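Local coordinates for protein acetyltransferase (Vibrio fischeri, PDB 3JVN) that probably transfers an acyl group, such as acetyl, to an acceptor as a member of the GNAT acetyltransferase family, its substrate not being established, at residues P3-I11 and M57-D65; I68-C76 and L109-Y120. All coordinates share one frame; numbering follows the deposited sequence.

Contact 1: P3-I11 and M57-D65. With SO4 (sulfate ion), chain B.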
loop_
_atom_site.group_PDB
_atom_site.type_symbol
_atom_site.label_atom_id
_atom_site.label_comp_id
_atom_site.label_asym_id
_atom_site.label_seq_id
_atom_site.Cartn_x
_atom_site.Cartn_y
_atom_site.Cartn_z
ATOM N N PRO A 3 -3.533 27.941 -17.007
ATOM C CA PRO A 3 -2.143 27.508 -16.708
ATOM C C PRO A 3 -1.790 26.224 -17.459
ATOM O O PRO A 3 -2.565 25.270 -17.464
ATOM C CB PRO A 3 -2.063 27.280 -15.204
ATOM C CG PRO A 3 -3.220 28.151 -14.693
ATOM C CD PRO A 3 -4.317 28.007 -15.760
ATOM N N VAL A 4 -0.612 26.202 -18.078
ATOM C CA VAL A 4 -0.142 25.034 -18.835
ATOM C C VAL A 4 0.597 24.006 -17.954
ATOM O O VAL A 4 1.645 24.312 -17.374
ATOM C CB VAL A 4 0.823 25.463 -19.977
ATOM C CG1 VAL A 4 1.200 24.258 -20.838
ATOM C CG2 VAL A 4 0.179 26.555 -20.815
ATOM N N ILE A 5 0.069 22.787 -17.860
ATOM C CA ILE A 5 0.714 21.754 -17.056
ATOM C C ILE A 5 1.666 20.924 -17.913
ATOM O O ILE A 5 1.303 20.460 -18.998
ATOM C CB ILE A 5 -0.323 20.814 -16.386
ATOM C CG1 ILE A 5 -1.072 21.555 -15.277
ATOM C CG2 ILE A 5 0.380 19.607 -15.782
ATOM C CD1 ILE A 5 -1.948 22.673 -15.768
ATOM N N ARG A 6 2.890 20.750 -17.424
ATOM C CA ARG A 6 3.900 19.987 -18.151
ATOM C C ARG A 6 4.909 19.291 -17.252
ATOM O O ARG A 6 5.017 19.594 -16.065
ATOM C CB ARG A 6 4.656 20.901 -19.120
ATOM C CG ARG A 6 5.025 22.255 -18.544
ATOM C CD ARG A 6 6.114 22.958 -19.366
ATOM N NE ARG A 6 7.448 22.630 -18.861
ATOM C CZ ARG A 6 8.234 23.473 -18.188
ATOM N NH1 ARG A 6 9.424 23.074 -17.760
ATOM N NH2 ARG A 6 7.849 24.722 -17.967
ATOM N N ARG A 7 5.639 18.341 -17.824
ATOM C CA ARG A 7 6.654 17.630 -17.069
ATOM C C ARG A 7 7.809 18.610 -16.881
ATOM O O ARG A 7 8.192 19.325 -17.810
ATOM C CB ARG A 7 7.146 16.402 -17.834
ATOM C CG ARG A 7 7.957 16.742 -19.055
ATOM C CD ARG A 7 8.797 15.574 -19.513
ATOM N NE ARG A 7 8.196 14.832 -20.616
ATOM C CZ ARG A 7 7.125 14.053 -20.517
ATOM N NH1 ARG A 7 6.668 13.422 -21.589
ATOM N NH2 ARG A 7 6.511 13.901 -19.349
ATOM N N ALA A 8 8.347 18.653 -15.668
ATOM C CA ALA A 8 9.455 19.542 -15.341
ATOM C C ALA A 8 10.709 19.212 -16.146
ATOM O O ALA A 8 10.813 18.164 -16.781
ATOM C CB ALA A 8 9.756 19.461 -13.858
ATOM N N LYS A 9 11.661 20.132 -16.110
ATOM C CA LYS A 9 12.915 19.973 -16.825
ATOM C C LYS A 9 14.070 20.474 -15.973
ATOM O O LYS A 9 13.867 21.158 -14.967
ATOM C CB LYS A 9 12.885 20.755 -18.141
ATOM C CG LYS A 9 11.843 20.293 -19.147
ATOM C CD LYS A 9 12.071 20.977 -20.490
ATOM C CE LYS A 9 11.989 22.498 -20.366
ATOM N NZ LYS A 9 12.438 23.229 -21.589
ATOM N N GLU A 10 15.283 20.130 -16.389
ATOM C CA GLU A 10 16.485 20.535 -15.682
ATOM C C GLU A 10 16.559 22.069 -15.579
ATOM O O GLU A 10 17.199 22.609 -14.669
ATOM C CB GLU A 10 17.711 19.978 -16.414
ATOM C CG GLU A 10 19.014 20.057 -15.630
ATOM C CD GLU A 10 20.216 19.551 -16.423
ATOM O OE1 GLU A 10 20.444 20.068 -17.544
ATOM O OE2 GLU A 10 20.942 18.657 -15.919
ATOM N N ILE A 11 15.871 22.751 -16.497
ATOM C CA ILE A 11 15.824 24.214 -16.565
ATOM C C ILE A 11 14.956 24.867 -15.489
ATOM O O ILE A 11 14.991 26.081 -15.305
ATOM C CB ILE A 11 15.287 24.692 -17.945
ATOM C CG1 ILE A 11 13.855 24.177 -18.168
ATOM C CG2 ILE A 11 16.187 24.181 -19.064
ATOM C CD1 ILE A 11 12.830 25.254 -18.555
HETATM N N MSE A 57 8.444 11.553 -10.677
HETATM C CA MSE A 57 7.663 12.450 -11.510
HETATM C C MSE A 57 7.557 13.841 -10.910
HETATM O O MSE A 57 7.413 14.002 -9.705
HETATM C CB MSE A 57 6.256 11.887 -11.701
HETATM C CG MSE A 57 6.211 10.594 -12.472
HETATM SE SE MSE A 57 4.662 9.525 -12.058
HETATM C CE MSE A 57 3.313 10.587 -12.972
ATOM N N VAL A 58 7.637 14.849 -11.762
ATOM C CA VAL A 58 7.491 16.210 -11.294
ATOM C C VAL A 58 6.835 17.039 -12.384
ATOM O O VAL A 58 7.406 17.243 -13.444
ATOM C CB VAL A 58 8.851 16.834 -10.870
ATOM C CG1 VAL A 58 9.912 16.546 -11.914
ATOM C CG2 VAL A 58 8.685 18.317 -10.676
ATOM N N TYR A 59 5.610 17.487 -12.135
ATOM C CA TYR A 59 4.928 18.316 -13.112
ATOM C C TYR A 59 4.800 19.725 -12.570
ATOM O O TYR A 59 4.711 19.925 -11.359
ATOM C CB TYR A 59 3.556 17.740 -13.432
ATOM C CG TYR A 59 3.638 16.365 -14.026
ATOM C CD1 TYR A 59 4.003 16.179 -15.365
ATOM C CD2 TYR A 59 3.353 15.245 -13.258
ATOM C CE1 TYR A 59 4.080 14.903 -15.915
ATOM C CE2 TYR A 59 3.425 13.975 -13.800
ATOM C CZ TYR A 59 3.780 13.805 -15.120
ATOM O OH TYR A 59 3.819 12.538 -15.654
ATOM N N VAL A 60 4.812 20.699 -13.477
ATOM C CA VAL A 60 4.688 22.103 -13.103
ATOM C C VAL A 60 3.552 22.799 -13.858
ATOM O O VAL A 60 3.173 22.387 -14.958
ATOM C CB VAL A 60 6.017 22.889 -13.369
ATOM C CG1 VAL A 60 7.093 22.463 -12.372
ATOM C CG2 VAL A 60 6.490 22.656 -14.804
ATOM N N ALA A 61 3.005 23.843 -13.240
ATOM C CA ALA A 61 1.939 24.646 -13.829
ATOM C C ALA A 61 2.596 25.963 -14.256
ATOM O O ALA A 61 3.106 26.705 -13.415
ATOM C CB ALA A 61 0.847 24.906 -12.801
ATOM N N GLU A 62 2.601 26.242 -15.558
ATOM C CA GLU A 62 3.213 27.462 -16.080
ATOM C C GLU A 62 2.117 28.398 -16.573
ATOM O O GLU A 62 1.327 28.037 -17.444
ATOM C CB GLU A 62 4.175 27.114 -17.234
ATOM C CG GLU A 62 5.534 27.835 -17.202
ATOM C CD GLU A 62 6.515 27.309 -18.250
ATOM O OE1 GLU A 62 7.697 27.718 -18.225
ATOM O OE2 GLU A 62 6.108 26.491 -19.105
HETATM N N MSE A 63 2.061 29.597 -16.005
HETATM C CA MSE A 63 1.050 30.563 -16.409
HETATM C C MSE A 63 1.487 31.288 -17.678
HETATM O O MSE A 63 1.074 30.927 -18.783
HETATM C CB MSE A 63 0.792 31.575 -15.288
HETATM C CG MSE A 63 -0.314 32.576 -15.603
HETATM SE SE MSE A 63 -1.980 31.723 -16.129
HETATM C CE MSE A 63 -2.912 31.756 -14.425
ATOM N N ASP A 64 2.328 32.305 -17.517
ATOM C CA ASP A 64 2.814 33.073 -18.658
ATOM C C ASP A 64 4.132 32.487 -19.145
ATOM O O ASP A 64 4.230 31.977 -20.262
ATOM C CB ASP A 64 2.999 34.542 -18.262
ATOM C CG ASP A 64 2.040 35.466 -18.992
ATOM O OD1 ASP A 64 2.159 35.568 -20.231
ATOM O OD2 ASP A 64 1.163 36.076 -18.336
ATOM N N ASP A 65 5.143 32.572 -18.290
ATOM C CA ASP A 65 6.467 32.040 -18.580
ATOM C C ASP A 65 7.103 31.753 -17.232
ATOM O O ASP A 65 8.296 31.467 -17.136
ATOM C CB ASP A 65 7.317 33.060 -19.343
ATOM C CG ASP A 65 7.566 32.652 -20.789
ATOM O OD1 ASP A 65 8.071 31.524 -21.008
ATOM O OD2 ASP A 65 7.265 33.461 -21.700
HETATM S S SO4 B . 3.603 16.655 -20.654
HETATM O O1 SO4 B . 4.952 17.153 -20.301
HETATM O O2 SO4 B . 3.624 15.183 -20.704
HETATM O O3 SO4 B . 3.232 17.171 -21.986
HETATM O O4 SO4 B . 2.614 17.117 -19.651
#

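Contact 2: I68-C76 and L109-Y120. With SO4 (sulfate ion), chain B.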
loop_
_atom_site.group_PDB
_atom_site.type_symbol
_atom_site.label_atom_id
_atom_site.label_comp_id
_atom_site.label_asym_id
_atom_site.label_seq_id
_atom_site.Cartn_x
_atom_site.Cartn_y
_atom_site.Cartn_z
ATOM N N ILE A 68 4.093 28.669 -11.572
ATOM C CA ILE A 68 3.307 29.043 -10.403
ATOM C C ILE A 68 2.866 27.847 -9.570
ATOM O O ILE A 68 2.081 27.985 -8.628
ATOM C CB ILE A 68 2.060 29.899 -10.803
ATOM C CG1 ILE A 68 1.320 29.269 -12.000
ATOM C CG2 ILE A 68 2.489 31.328 -11.126
ATOM C CD1 ILE A 68 0.421 28.108 -11.636
ATOM N N GLY A 69 3.384 26.671 -9.907
ATOM C CA GLY A 69 3.026 25.484 -9.158
ATOM C C GLY A 69 3.691 24.217 -9.656
ATOM O O GLY A 69 4.183 24.157 -10.778
ATOM N N PHE A 70 3.718 23.199 -8.803
ATOM C CA PHE A 70 4.305 21.916 -9.160
ATOM C C PHE A 70 3.728 20.826 -8.253
ATOM O O PHE A 70 3.113 21.108 -7.222
ATOM C CB PHE A 70 5.839 21.957 -9.027
ATOM C CG PHE A 70 6.324 22.028 -7.607
ATOM C CD1 PHE A 70 6.314 23.236 -6.906
ATOM C CD2 PHE A 70 6.723 20.874 -6.943
ATOM C CE1 PHE A 70 6.687 23.284 -5.557
ATOM C CE2 PHE A 70 7.094 20.911 -5.603
ATOM C CZ PHE A 70 7.075 22.114 -4.910
ATOM N N ILE A 71 3.912 19.580 -8.663
ATOM C CA ILE A 71 3.443 18.440 -7.896
ATOM C C ILE A 71 4.547 17.412 -8.066
ATOM O O ILE A 71 5.232 17.402 -9.090
ATOM C CB ILE A 71 2.062 17.903 -8.410
ATOM C CG1 ILE A 71 1.584 16.758 -7.493
ATOM C CG2 ILE A 71 2.160 17.492 -9.869
ATOM C CD1 ILE A 71 0.162 16.309 -7.758
ATOM N N THR A 72 4.725 16.562 -7.057
ATOM C CA THR A 72 5.790 15.568 -7.079
ATOM C C THR A 72 5.314 14.188 -6.639
ATOM O O THR A 72 4.621 14.074 -5.631
ATOM C CB THR A 72 6.982 16.063 -6.185
ATOM O OG1 THR A 72 8.234 15.677 -6.773
ATOM C CG2 THR A 72 6.884 15.488 -4.793
ATOM N N GLY A 73 5.690 13.145 -7.384
ATOM C CA GLY A 73 5.279 11.792 -7.030
ATOM C C GLY A 73 6.261 10.730 -7.503
ATOM O O GLY A 73 7.045 10.989 -8.421
ATOM N N HIS A 74 6.249 9.541 -6.889
ATOM C CA HIS A 74 7.164 8.472 -7.307
ATOM C C HIS A 74 6.542 7.078 -7.341
ATOM O O HIS A 74 5.669 6.772 -6.541
ATOM C CB HIS A 74 8.419 8.435 -6.411
ATOM C CG HIS A 74 8.191 7.880 -5.032
ATOM N ND1 HIS A 74 7.565 8.594 -4.032
ATOM C CD2 HIS A 74 8.564 6.703 -4.472
ATOM C CE1 HIS A 74 7.565 7.884 -2.918
ATOM N NE2 HIS A 74 8.166 6.732 -3.155
ATOM N N PHE A 75 6.992 6.247 -8.281
ATOM C CA PHE A 75 6.501 4.872 -8.392
ATOM C C PHE A 75 7.161 4.044 -7.291
ATOM O O PHE A 75 8.296 4.322 -6.876
ATOM C CB PHE A 75 6.860 4.252 -9.759
ATOM C CG PHE A 75 6.068 4.805 -10.913
ATOM C CD1 PHE A 75 4.673 4.767 -10.894
ATOM C CD2 PHE A 75 6.718 5.371 -12.016
ATOM C CE1 PHE A 75 3.919 5.277 -11.951
ATOM C CE2 PHE A 75 5.985 5.889 -13.089
ATOM C CZ PHE A 75 4.570 5.844 -13.054
ATOM N N CYS A 76 6.443 3.042 -6.797
ATOM C CA CYS A 76 6.990 2.161 -5.776
ATOM C C CYS A 76 6.415 0.773 -5.952
ATOM O O CYS A 76 5.422 0.575 -6.654
ATOM C CB CYS A 76 6.719 2.682 -4.364
ATOM S SG CYS A 76 5.327 3.800 -4.196
ATOM N N LEU A 109 -3.054 19.577 -11.627
ATOM C CA LEU A 109 -1.761 18.965 -11.316
ATOM C C LEU A 109 -2.011 17.527 -10.850
ATOM O O LEU A 109 -1.325 16.601 -11.271
ATOM C CB LEU A 109 -1.033 19.753 -10.223
ATOM C CG LEU A 109 -0.410 21.097 -10.615
ATOM C CD1 LEU A 109 0.082 21.810 -9.373
ATOM C CD2 LEU A 109 0.732 20.879 -11.586
HETATM N N MSE A 110 -2.998 17.349 -9.978
HETATM C CA MSE A 110 -3.355 16.025 -9.487
HETATM C C MSE A 110 -3.888 15.214 -10.660
HETATM O O MSE A 110 -3.773 13.989 -10.696
HETATM C CB MSE A 110 -4.449 16.123 -8.418
HETATM C CG MSE A 110 -3.954 16.418 -6.998
HETATM SE SE MSE A 110 -2.936 14.923 -6.228
HETATM C CE MSE A 110 -3.926 13.467 -7.064
HETATM N N MSE A 111 -4.488 15.925 -11.611
HETATM C CA MSE A 111 -5.072 15.324 -12.804
HETATM C C MSE A 111 -3.980 14.761 -13.704
HETATM O O MSE A 111 -4.121 13.682 -14.290
HETATM C CB MSE A 111 -5.872 16.377 -13.577
HETATM C CG MSE A 111 -7.271 15.930 -14.000
HETATM SE SE MSE A 111 -8.481 15.673 -12.489
HETATM C CE MSE A 111 -8.169 13.786 -12.158
ATOM N N ARG A 112 -2.893 15.513 -13.820
ATOM C CA ARG A 112 -1.773 15.106 -14.649
ATOM C C ARG A 112 -1.070 13.876 -14.061
ATOM O O ARG A 112 -0.943 12.849 -14.729
ATOM C CB ARG A 112 -0.772 16.258 -14.778
ATOM C CG ARG A 112 0.402 15.953 -15.696
ATOM C CD ARG A 112 -0.037 15.857 -17.157
ATOM N NE ARG A 112 1.025 15.373 -18.039
ATOM C CZ ARG A 112 1.599 14.174 -17.931
ATOM N NH1 ARG A 112 1.219 13.325 -16.977
ATOM N NH2 ARG A 112 2.554 13.820 -18.778
ATOM N N ILE A 113 -0.625 13.969 -12.810
ATOM C CA ILE A 113 0.073 12.846 -12.207
ATOM C C ILE A 113 -0.721 11.536 -12.253
ATOM O O ILE A 113 -0.134 10.459 -12.426
ATOM C CB ILE A 113 0.519 13.160 -10.749
ATOM C CG1 ILE A 113 1.418 12.020 -10.244
ATOM C CG2 ILE A 113 -0.685 13.372 -9.841
ATOM C CD1 ILE A 113 2.313 12.389 -9.059
ATOM N N GLU A 114 -2.044 11.623 -12.111
ATOM C CA GLU A 114 -2.896 10.434 -12.154
ATOM C C GLU A 114 -2.957 9.883 -13.581
ATOM O O GLU A 114 -3.136 8.688 -13.787
ATOM C CB GLU A 114 -4.314 10.765 -11.685
ATOM C CG GLU A 114 -4.432 11.269 -10.254
ATOM C CD GLU A 114 -5.869 11.632 -9.886
ATOM O OE1 GLU A 114 -6.096 12.173 -8.782
ATOM O OE2 GLU A 114 -6.774 11.377 -10.708
ATOM N N GLN A 115 -2.812 10.756 -14.568
ATOM C CA GLN A 115 -2.844 10.307 -15.948
ATOM C C GLN A 115 -1.710 9.315 -16.157
ATOM O O GLN A 115 -1.937 8.193 -16.603
ATOM C CB GLN A 115 -2.679 11.493 -16.885
ATOM C CG GLN A 115 -2.862 11.169 -18.350
ATOM C CD GLN A 115 -2.466 12.343 -19.230
ATOM O OE1 GLN A 115 -1.281 12.644 -19.377
ATOM N NE2 GLN A 115 -3.458 13.022 -19.805
ATOM N N GLU A 116 -0.489 9.737 -15.833
ATOM C CA GLU A 116 0.689 8.885 -15.972
ATOM C C GLU A 116 0.601 7.666 -15.060
ATOM O O GLU A 116 1.029 6.567 -15.420
ATOM C CB GLU A 116 1.950 9.679 -15.649
ATOM C CG GLU A 116 2.536 10.388 -16.855
ATOM C CD GLU A 116 3.371 9.468 -17.723
ATOM O OE1 GLU A 116 4.488 9.104 -17.299
ATOM O OE2 GLU A 116 2.905 9.096 -18.820
ATOM N N LEU A 117 0.045 7.868 -13.873
ATOM C CA LEU A 117 -0.116 6.786 -12.919
ATOM C C LEU A 117 -1.030 5.707 -13.480
ATOM O O LEU A 117 -0.659 4.537 -13.525
ATOM C CB LEU A 117 -0.701 7.339 -11.628
ATOM C CG LEU A 117 0.247 7.203 -10.440
ATOM C CD1 LEU A 117 1.691 7.494 -10.871
ATOM C CD2 LEU A 117 -0.200 8.158 -9.346
ATOM N N LYS A 118 -2.228 6.124 -13.894
ATOM C CA LYS A 118 -3.236 5.238 -14.454
ATOM C C LYS A 118 -2.719 4.428 -15.626
ATOM O O LYS A 118 -2.920 3.211 -15.691
ATOM C CB LYS A 118 -4.457 6.032 -14.925
ATOM C CG LYS A 118 -5.613 6.093 -13.921
ATOM C CD LYS A 118 -5.533 7.293 -12.977
ATOM C CE LYS A 118 -6.043 8.574 -13.642
ATOM N NZ LYS A 118 -7.485 8.475 -14.030
ATOM N N ASP A 119 -2.060 5.090 -16.571
ATOM C CA ASP A 119 -1.566 4.345 -17.710
ATOM C C ASP A 119 -0.315 3.523 -17.388
ATOM O O ASP A 119 0.205 2.824 -18.248
ATOM C CB ASP A 119 -1.386 5.281 -18.921
ATOM C CG ASP A 119 -0.356 6.342 -18.690
ATOM O OD1 ASP A 119 -0.372 7.356 -19.422
ATOM O OD2 ASP A 119 0.477 6.153 -17.782
ATOM N N TYR A 120 0.149 3.598 -16.139
ATOM C CA TYR A 120 1.299 2.806 -15.685
ATOM C C TYR A 120 0.791 1.649 -14.821
ATOM O O TYR A 120 1.560 0.994 -14.108
ATOM C CB TYR A 120 2.281 3.631 -14.845
ATOM C CG TYR A 120 3.488 4.089 -15.619
ATOM C CD1 TYR A 120 3.445 5.255 -16.375
ATOM C CD2 TYR A 120 4.649 3.310 -15.663
ATOM C CE1 TYR A 120 4.516 5.639 -17.169
ATOM C CE2 TYR A 120 5.740 3.677 -16.451
ATOM C CZ TYR A 120 5.662 4.850 -17.205
ATOM O OH TYR A 120 6.734 5.227 -17.987
HETATM S S SO4 B . 3.603 16.655 -20.654
HETATM O O1 SO4 B . 4.952 17.153 -20.301
HETATM O O2 SO4 B . 3.624 15.183 -20.704
HETATM O O3 SO4 B . 3.232 17.171 -21.986
HETATM O O4 SO4 B . 2.614 17.117 -19.651
#

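Contact 1: P3-I11 and M57-D65
The carbonyl oxygen of E62 takes two donors from the N-terminal segment: V4 N at 2.7 Å and the weaker C-H of P3, with CA 3.6 Å away. E62 N returns a bond to V4 O, closing an antiparallel hydrogen-bonded pair. R6 and V60 repeat the pattern, V60 N reaching R6 O at 2.8 Å. A8 N then bonds V58 O, past the last residue of strand 4-7. This ladder pairs the first strand of the GNAT sheet with strand 56-62. On the face carrying V4, R6, V60 and E62, the R6 chain bends at chi3 (-91°) and lays its guanidinium across V60, whose CG2 sits 3.9 Å above the centre of the plane. The carboxylate of E62 comes to the guanidinium edge, its plane turned 50° away, and OE2 forms a salt bridge with R6 NH2 at 2.7 Å, though the hydrogen bond within it is bent and weak. R6 NH1 has a second acidic partner in D12. A8 CB rests against V58 CG1 at 3.5 Å. Along the outer edge of the strand, R7 N bonds sulfate O1 at 2.8 Å, and the ion also lies over one face of the R7 guanidinium. With acids at two of its nitrogens, the charge of R6 is probably well compensated, and the two acids probably help to hold its flat group over V60.

Contact 2: I68-C76 and L109-Y120
I71 rises from the strand toward the helix and slides past L109 in the opposite direction, its CG2 3.9 Å from L109 CB. Its CG1 lies anti to the backbone N (chi1 -176°), and the extended chain carries CD1 between two further helix side chains. The selenium of selenomethionine M110, SE, meets I71 CD1 at 3.7 Å from a chain crossing at about a right angle, while I113 presents CG2 obliquely. Two residues further along the strand, G73, which has no side chain of its own, receives the other branch of I113, whose CD1 is 3.6 Å from G73 CA. L109 CD1 likewise lies against the backbone carbonyl of F70. Helix 105-118 is the connection of a beta-alpha-beta crossover between the parallel strands 86-96 and 124-127 of the GNAT fold, and here it reaches over strand 67-79, the axes of segments 68-76 and 109-118 being inclined by 32°. Toward the helix end, F75 and Y120 cross nearly at right angles as side chains, their ring planes 37° apart. CZ of F75 stands 3.3 Å above the face of the Y120 ring, displaced toward the rim; L117 meets F75 through CD1 near CE1. R112 starts out toward the strand but turns away at chi2, placing the edge of its guanidinium against the sulfate. There NE bonds O4 at 2.9 Å and NH2 bonds O2 at 2.6 Å, with Q115 OE1 over the guanidinium face.

Overall arrangement
Contact 1 closes along the chain before contact 2 opens, and their centres lie about 12 Å apart. They join through neighbouring strands of one mixed sheet: M57 N probably bonds G73 O, and A61 N probably bonds G69 O, next to a classic beta bulge where I68 and G69 both face A61. Contact 1 builds the sheet outward to its edge strand 4-7; contact 2, nearer the centre of the chain, lays helix 105-118 over it. Y59 also packs on R112 and E116 of that helix. Together they make edge strand, neighbouring strands and helix one continuous alpha-beta unit, as in the GNAT fold. A sulfate, probably from the crystallisation liquor, accepts bonds from R7 N and R112.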